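Local coordinates for protein ketol-acid reductoisomerase (NAD(+)) (uncultured archaeon GZfos26G2, PDB 4XDY) that catalyses the magnesium-dependent methyl migration in (S)-2-acetolactate and its NADH-dependent reduction to (R)-2,3-dihydroxy-isovalerate, in the biosynthesis of branched-chain amino acids, at residues Asn115-Arg120 / Thr187-Thr192; Gly214-Val219 / Gly314-Glu319. All blocks are in the same frame, centred on the assembly; numbering follows the deposited sequence.

Interaction 1. Residues Asn115-Arg120 / Thr187-Thr192; sequences NICFKR and TFEQET
Cys117 fits between Glu189 and Thr192 at the start of helix 188-203, and its small side chain lets the two backbones come close, with CA of Cys117 only 5.3 Å from CA of Glu189. Its SG, anti to the backbone N (chi1 177°), is carried over the aliphatic part of Glu189, 3.7 Å from CG, and also sits over the centre of one face of the Phe118 ring. CB of Cys117 lies 3.4 Å from OG1 of Thr192. Ile116 lays its branched CB, CG1 and CG2 against the CD2-CE2 side of the Phe188 ring, with CB 3.6 Å from CD2; Phe110 of strand 107-110 touches both side chains. At Phe118, CE2 meets the methyl CG2 of Thr192 at 3.6 Å.

Polar links are indirect, since no hydrogen bond joins the segments. In the conformer described, one water donates both to Cys117 O (2.8 Å) and to Glu189 OE2, which also forms a salt bridge with Lys158. Thr192 suits its place by being two-sided: its hydroxyl OG1 donates to Phe188 O at 2.7 Å, from above the carbonyl plane, while the backbone N of Thr192 reaches the same oxygen from the opposite face. With OG1 anti to the carbonyl carbon (chi1 -62°), the hydroxyl turns back to its own helix and CG2 faces Phe118. An alanine here would take away both OG1 and CG2, which would probably leave Phe188 O with one donor fewer and open a gap beside Cys117 and Phe118.

Thr187 and Gln190 start the helix with a capping box, OG1 of Thr187 accepting from Gln190 N at 3.0 Å. The contact joins the Rossmann domain's short helix 114-117, which follows the predicted active-site His112, to the helix that carries the magnesium ligands Asp195 and Glu199.

Interaction 2. Residues Gly214-Val219 / Gly314-Glu319; sequences GFEVLV and GEHQVE
Phe215 reaches from helix 205-220 to the start of helix 317-327: CG anti to its backbone N (chi1 176°) sends the ring across, where one face meets Val318. CB of Val318 stands 3.9 Å from the ring centroid, almost on the normal, a CH-pi contact; Val219 CG2 lies over the opposite face, nearer the rim. Val318 holds CG1 between its backbone N and carbonyl carbon (chi1 76°), leaving CG2 to pack 3.7 Å from CD2 of Phe215. Gln317, extended beyond CG, crosses the phenyl ring at about a right angle, its CB 3.9 Å from CE1 of Phe215 and its OE1 3.5 Å from Val219 CG1.

Glu216 extends fully beyond CG to meet the imidazole edge of His316. NE2 of His316 donates to Glu216 OE2 over 2.7 Å in a nearly straight bond (168°), received on the anti lone pair, with carboxylate and ring almost coplanar. ND1 accepts from Val318 N at 3.0 Å, making His316 the N-cap.

Arg212 forms a salt bridge to the same OE2, and Lys276 of the second subunit one to OE1. With both nitrogens engaged, the imidazole is held against rotation; ND1 as acceptor is consistent with a neutral ring protonated at NE2, its N-H probably polarised by the carboxylate.

How the interactions relate
Interaction 1 comes first along the chain and closes before interaction 2 opens; their centres lie 36 Å apart, with nearest atoms about 25 Å apart. Interaction 1 pairs helix 114-117 of the Rossmann domain with the beginning of helix 188-203 of the C-terminal domain. Interaction 2 lies wholly within that all-helical, knotted domain, between helix 205-220 and the 304-315/317-327 junction. Their common thread is the succession of helices 188-203 and 205-220, one used by each. Interaction 1 therefore joins the two domains near a bound magnesium ion and NADH, whereas interaction 2 ties the last helices of the chain back to an early helix of the domain, beside the second subunit of the homodimer.

Interaction 1. Residues Asn115-Arg120 / Thr187-Thr192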
loop_
_atom_site.group_PDB
_atom_site.type_symbol
_atom_site.label_atom_id
_atom_site.label_comp_id
_atom_site.label_asym_id
_atom_site.label_seq_id
_atom_site.Cartn_x
_atom_site.Cartn_y
_atom_site.Cartn_z
ATOM N N ASN A 115 -21.667 -17.568 2.489
ATOM C CA ASN A 115 -22.830 -18.404 2.139
ATOM C C ASN A 115 -23.269 -19.333 3.230
ATOM O O ASN A 115 -24.492 -19.601 3.388
ATOM C CB ASN A 115 -22.608 -19.099 0.827
ATOM C CG ASN A 115 -22.812 -18.144 -0.374
ATOM O OD1 ASN A 115 -23.790 -17.382 -0.389
ATOM N ND2 ASN A 115 -21.916 -18.129 -1.294
ATOM N N ILE A 116 -22.302 -19.831 3.977
ATOM C CA ILE A 116 -22.631 -20.665 5.161
ATOM C C ILE A 116 -23.173 -19.815 6.309
ATOM O O ILE A 116 -24.230 -20.094 6.884
ATOM C CB ILE A 116 -21.417 -21.524 5.614
ATOM C CG1 ILE A 116 -21.094 -22.621 4.597
ATOM C CG2 ILE A 116 -21.612 -22.004 7.039
ATOM C CD1 ILE A 116 -22.202 -23.666 4.497
ATOM N N CYS A 117 -22.484 -18.704 6.588
ATOM C CA CYS A 117 -22.898 -17.788 7.650
ATOM C C CYS A 117 -24.335 -17.282 7.486
ATOM O O CYS A 117 -25.109 -17.266 8.460
ATOM C CB CYS A 117 -21.955 -16.560 7.637
ATOM S SG CYS A 117 -22.373 -15.283 8.845
ATOM N N PHE A 118 -24.673 -16.803 6.286
ATOM C CA PHE A 118 -25.986 -16.260 6.020
ATOM C C PHE A 118 -26.967 -17.291 5.592
ATOM O O PHE A 118 -28.094 -16.956 5.192
ATOM C CB PHE A 118 -25.900 -15.033 5.106
ATOM C CG PHE A 118 -25.082 -13.909 5.701
ATOM C CD1 PHE A 118 -25.499 -13.289 6.860
ATOM C CD2 PHE A 118 -23.907 -13.488 5.088
ATOM C CE1 PHE A 118 -24.775 -12.249 7.435
ATOM C CE2 PHE A 118 -23.162 -12.453 5.661
ATOM C CZ PHE A 118 -23.596 -11.836 6.832
ATOM N N LYS A 119 -26.592 -18.574 5.674
ATOM C CA LYS A 119 -27.551 -19.649 5.414
ATOM C C LYS A 119 -28.063 -19.684 3.960
ATOM O O LYS A 119 -29.179 -20.141 3.699
ATOM C CB LYS A 119 -28.722 -19.592 6.403
ATOM C CG LYS A 119 -28.197 -19.801 7.832
ATOM C CD LYS A 119 -29.321 -20.189 8.743
ATOM C CE LYS A 119 -29.442 -19.200 9.858
ATOM N NZ LYS A 119 -28.214 -19.403 10.655
ATOM N N ARG A 120 -27.254 -19.255 2.993
ATOM C CA ARG A 120 -27.580 -19.411 1.649
ATOM C C ARG A 120 -27.281 -20.788 1.120
ATOM O O ARG A 120 -27.826 -21.171 0.099
ATOM C CB ARG A 120 -26.829 -18.372 0.827
ATOM C CG ARG A 120 -27.089 -16.908 1.255
ATOM C CD ARG A 120 -28.184 -16.323 0.490
ATOM N NE ARG A 120 -27.839 -16.154 -0.934
ATOM C CZ ARG A 120 -28.754 -16.250 -1.898
ATOM N NH1 ARG A 120 -30.001 -16.486 -1.549
ATOM N NH2 ARG A 120 -28.445 -16.109 -3.188
ATOM N N THR A 187 -14.528 -18.776 13.838
ATOM C CA THR A 187 -15.763 -19.349 13.362
ATOM C C THR A 187 -16.071 -18.832 11.943
ATOM O O THR A 187 -15.490 -17.819 11.490
ATOM C CB THR A 187 -16.993 -18.983 14.222
ATOM O OG1 THR A 187 -17.218 -17.559 14.208
ATOM C CG2 THR A 187 -16.798 -19.444 15.709
ATOM N N PHE A 188 -16.998 -19.488 11.269
ATOM C CA PHE A 188 -17.422 -19.078 9.930
ATOM C C PHE A 188 -18.002 -17.615 10.014
ATOM O O PHE A 188 -17.727 -16.796 9.133
ATOM C CB PHE A 188 -18.502 -19.978 9.444
ATOM C CG PHE A 188 -18.025 -20.996 8.453
ATOM C CD1 PHE A 188 -17.328 -22.115 8.874
ATOM C CD2 PHE A 188 -18.244 -20.835 7.056
ATOM C CE1 PHE A 188 -16.925 -23.089 7.944
ATOM C CE2 PHE A 188 -17.884 -21.808 6.152
ATOM C CZ PHE A 188 -17.169 -22.928 6.613
ATOM N N GLU A 189 -18.700 -17.324 11.103
ATOM C CA GLU A 189 -19.399 -16.054 11.262
ATOM C C GLU A 189 -18.341 -14.971 11.511
ATOM O O GLU A 189 -18.441 -13.855 11.012
ATOM C CB GLU A 189 -20.469 -16.179 12.359
ATOM C CG GLU A 189 -21.627 -17.161 12.003
ATOM C CD GLU A 189 -21.301 -18.705 12.013
ATOM O OE1 GLU A 189 -20.315 -19.092 12.775
ATOM O OE2 GLU A 189 -21.982 -19.500 11.163
ATOM N N GLN A 190 -17.347 -15.257 12.317
ATOM C CA GLN A 190 -16.307 -14.282 12.545
ATOM C C GLN A 190 -15.558 -13.856 11.315
ATOM O O GLN A 190 -15.316 -12.680 11.130
ATOM C CB GLN A 190 -15.273 -14.702 13.578
ATOM C CG GLN A 190 -15.732 -14.798 15.017
ATOM C CD GLN A 190 -14.535 -15.301 15.804
ATOM O OE1 GLN A 190 -14.269 -16.495 15.805
ATOM N NE2 GLN A 190 -13.730 -14.376 16.322
ATOM N N GLU A 191 -15.109 -14.822 10.538
ATOM C CA GLU A 191 -14.473 -14.532 9.258
ATOM C C GLU A 191 -15.348 -13.696 8.373
ATOM O O GLU A 191 -14.882 -12.691 7.837
ATOM C CB GLU A 191 -14.076 -15.775 8.492
ATOM C CG GLU A 191 -13.125 -15.447 7.334
ATOM C CD GLU A 191 -13.790 -15.027 5.998
ATOM O OE1 GLU A 191 -14.985 -15.286 5.805
ATOM O OE2 GLU A 191 -13.019 -14.443 5.228
ATOM N N THR A 192 -16.636 -14.033 8.297
ATOM C CA THR A 192 -17.498 -13.406 7.359
ATOM C C THR A 192 -17.580 -11.926 7.694
ATOM O O THR A 192 -17.461 -11.040 6.841
ATOM C CB THR A 192 -18.900 -14.009 7.410
ATOM O OG1 THR A 192 -18.830 -15.421 7.051
ATOM C CG2 THR A 192 -19.790 -13.276 6.442
HETATM O O HOH W 1 -24.564 -18.771 10.697
#

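Interaction 2. Residues Gly214-Val219 / Gly314-Glu319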
loop_
_atom_site.group_PDB
_atom_site.type_symbol
_atom_site.label_atom_id
_atom_site.label_comp_id
_atom_site.label_asym_id
_atom_site.label_seq_id
_atom_site.Cartn_x
_atom_site.Cartn_y
_atom_site.Cartn_z
ATOM N N GLY A 214 -8.552 12.598 -2.130
ATOM C CA GLY A 214 -7.326 13.401 -2.180
ATOM C C GLY A 214 -6.966 13.907 -3.568
ATOM O O GLY A 214 -6.605 15.107 -3.758
ATOM N N PHE A 215 -7.058 13.022 -4.535
ATOM C CA PHE A 215 -6.706 13.314 -5.923
ATOM C C PHE A 215 -7.642 14.449 -6.419
ATOM O O PHE A 215 -7.187 15.434 -6.998
ATOM C CB PHE A 215 -6.913 12.061 -6.758
ATOM C CG PHE A 215 -6.671 12.256 -8.244
ATOM C CD1 PHE A 215 -7.721 12.724 -9.064
ATOM C CD2 PHE A 215 -5.483 11.886 -8.843
ATOM C CE1 PHE A 215 -7.547 12.854 -10.416
ATOM C CE2 PHE A 215 -5.298 12.050 -10.228
ATOM C CZ PHE A 215 -6.328 12.536 -10.981
ATOM N N GLU A 216 -8.946 14.309 -6.160
ATOM C CA GLU A 216 -9.916 15.326 -6.565
ATOM C C GLU A 216 -9.658 16.712 -5.942
ATOM O O GLU A 216 -9.775 17.750 -6.557
ATOM C CB GLU A 216 -11.336 14.873 -6.294
ATOM C CG GLU A 216 -11.793 13.718 -7.178
ATOM C CD GLU A 216 -13.257 13.289 -6.909
ATOM O OE1 GLU A 216 -13.885 13.898 -6.037
ATOM O OE2 GLU A 216 -13.692 12.293 -7.510
ATOM N N VAL A 217 -9.362 16.724 -4.664
ATOM C CA VAL A 217 -9.016 17.945 -4.004
ATOM C C VAL A 217 -7.865 18.684 -4.663
ATOM O O VAL A 217 -7.967 19.946 -4.916
ATOM C CB VAL A 217 -8.852 17.745 -2.478
ATOM C CG1 VAL A 217 -8.214 19.011 -1.855
ATOM C CG2 VAL A 217 -10.182 17.354 -1.818
ATOM N N LEU A 218 -6.780 17.983 -4.952
ATOM C CA LEU A 218 -5.675 18.593 -5.673
ATOM C C LEU A 218 -6.082 19.125 -7.057
ATOM O O LEU A 218 -5.756 20.267 -7.396
ATOM C CB LEU A 218 -4.521 17.624 -5.744
ATOM C CG LEU A 218 -3.787 17.456 -4.359
ATOM C CD1 LEU A 218 -2.732 16.367 -4.580
ATOM C CD2 LEU A 218 -3.095 18.721 -3.957
ATOM N N VAL A 219 -6.730 18.272 -7.848
ATOM C CA VAL A 219 -7.084 18.649 -9.227
ATOM C C VAL A 219 -8.053 19.832 -9.199
ATOM O O VAL A 219 -7.882 20.795 -9.955
ATOM C CB VAL A 219 -7.648 17.468 -10.018
ATOM C CG1 VAL A 219 -8.221 17.942 -11.357
ATOM C CG2 VAL A 219 -6.515 16.484 -10.221
ATOM N N GLY A 314 -14.015 3.739 -14.469
ATOM C CA GLY A 314 -13.139 3.703 -15.604
ATOM C C GLY A 314 -13.134 5.064 -16.314
ATOM O O GLY A 314 -12.213 5.386 -16.989
ATOM N N GLU A 315 -14.114 5.901 -16.095
ATOM C CA GLU A 315 -14.129 7.253 -16.646
ATOM C C GLU A 315 -13.430 8.280 -15.733
ATOM O O GLU A 315 -13.147 9.399 -16.135
ATOM C CB GLU A 315 -15.610 7.670 -16.888
ATOM C CG GLU A 315 -16.328 6.826 -17.970
ATOM C CD GLU A 315 -17.860 7.007 -18.013
ATOM O OE1 GLU A 315 -18.402 7.889 -17.302
ATOM O OE2 GLU A 315 -18.535 6.225 -18.742
ATOM N N HIS A 316 -13.103 7.916 -14.487
ATOM C CA HIS A 316 -12.494 8.901 -13.599
ATOM C C HIS A 316 -11.106 9.223 -14.060
ATOM O O HIS A 316 -10.311 8.357 -14.458
ATOM C CB HIS A 316 -12.490 8.366 -12.137
ATOM C CG HIS A 316 -12.317 9.428 -11.118
ATOM N ND1 HIS A 316 -11.095 9.995 -10.847
ATOM C CD2 HIS A 316 -13.187 10.018 -10.268
ATOM C CE1 HIS A 316 -11.218 10.933 -9.932
ATOM N NE2 HIS A 316 -12.482 10.956 -9.547
ATOM N N GLN A 317 -10.772 10.497 -13.944
ATOM C CA GLN A 317 -9.430 10.938 -14.213
ATOM C C GLN A 317 -8.279 10.190 -13.543
ATOM O O GLN A 317 -7.228 10.045 -14.128
ATOM C CB GLN A 317 -9.375 12.418 -13.850
ATOM C CG GLN A 317 -8.429 13.198 -14.638
ATOM C CD GLN A 317 -8.508 14.676 -14.331
ATOM O OE1 GLN A 317 -9.057 15.113 -13.297
ATOM N NE2 GLN A 317 -7.966 15.430 -15.212
ATOM N N VAL A 318 -8.463 9.726 -12.305
ATOM C CA VAL A 318 -7.435 8.988 -11.633
ATOM C C VAL A 318 -7.064 7.725 -12.405
ATOM O O VAL A 318 -5.920 7.340 -12.497
ATOM C CB VAL A 318 -7.815 8.738 -10.144
ATOM C CG1 VAL A 318 -8.836 7.654 -10.044
ATOM C CG2 VAL A 318 -6.524 8.422 -9.426
ATOM N N GLU A 319 -8.069 7.125 -13.049
ATOM C CA GLU A 319 -7.902 5.966 -13.856
ATOM C C GLU A 319 -7.355 6.243 -15.270
ATOM O O GLU A 319 -6.494 5.547 -15.751
ATOM C CB GLU A 319 -9.239 5.177 -13.882
ATOM C CG GLU A 319 -9.597 4.465 -12.574
ATOM C CD GLU A 319 -8.554 3.405 -12.224
ATOM O OE1 GLU A 319 -8.453 2.371 -12.893
ATOM O OE2 GLU A 319 -7.702 3.692 -11.324
#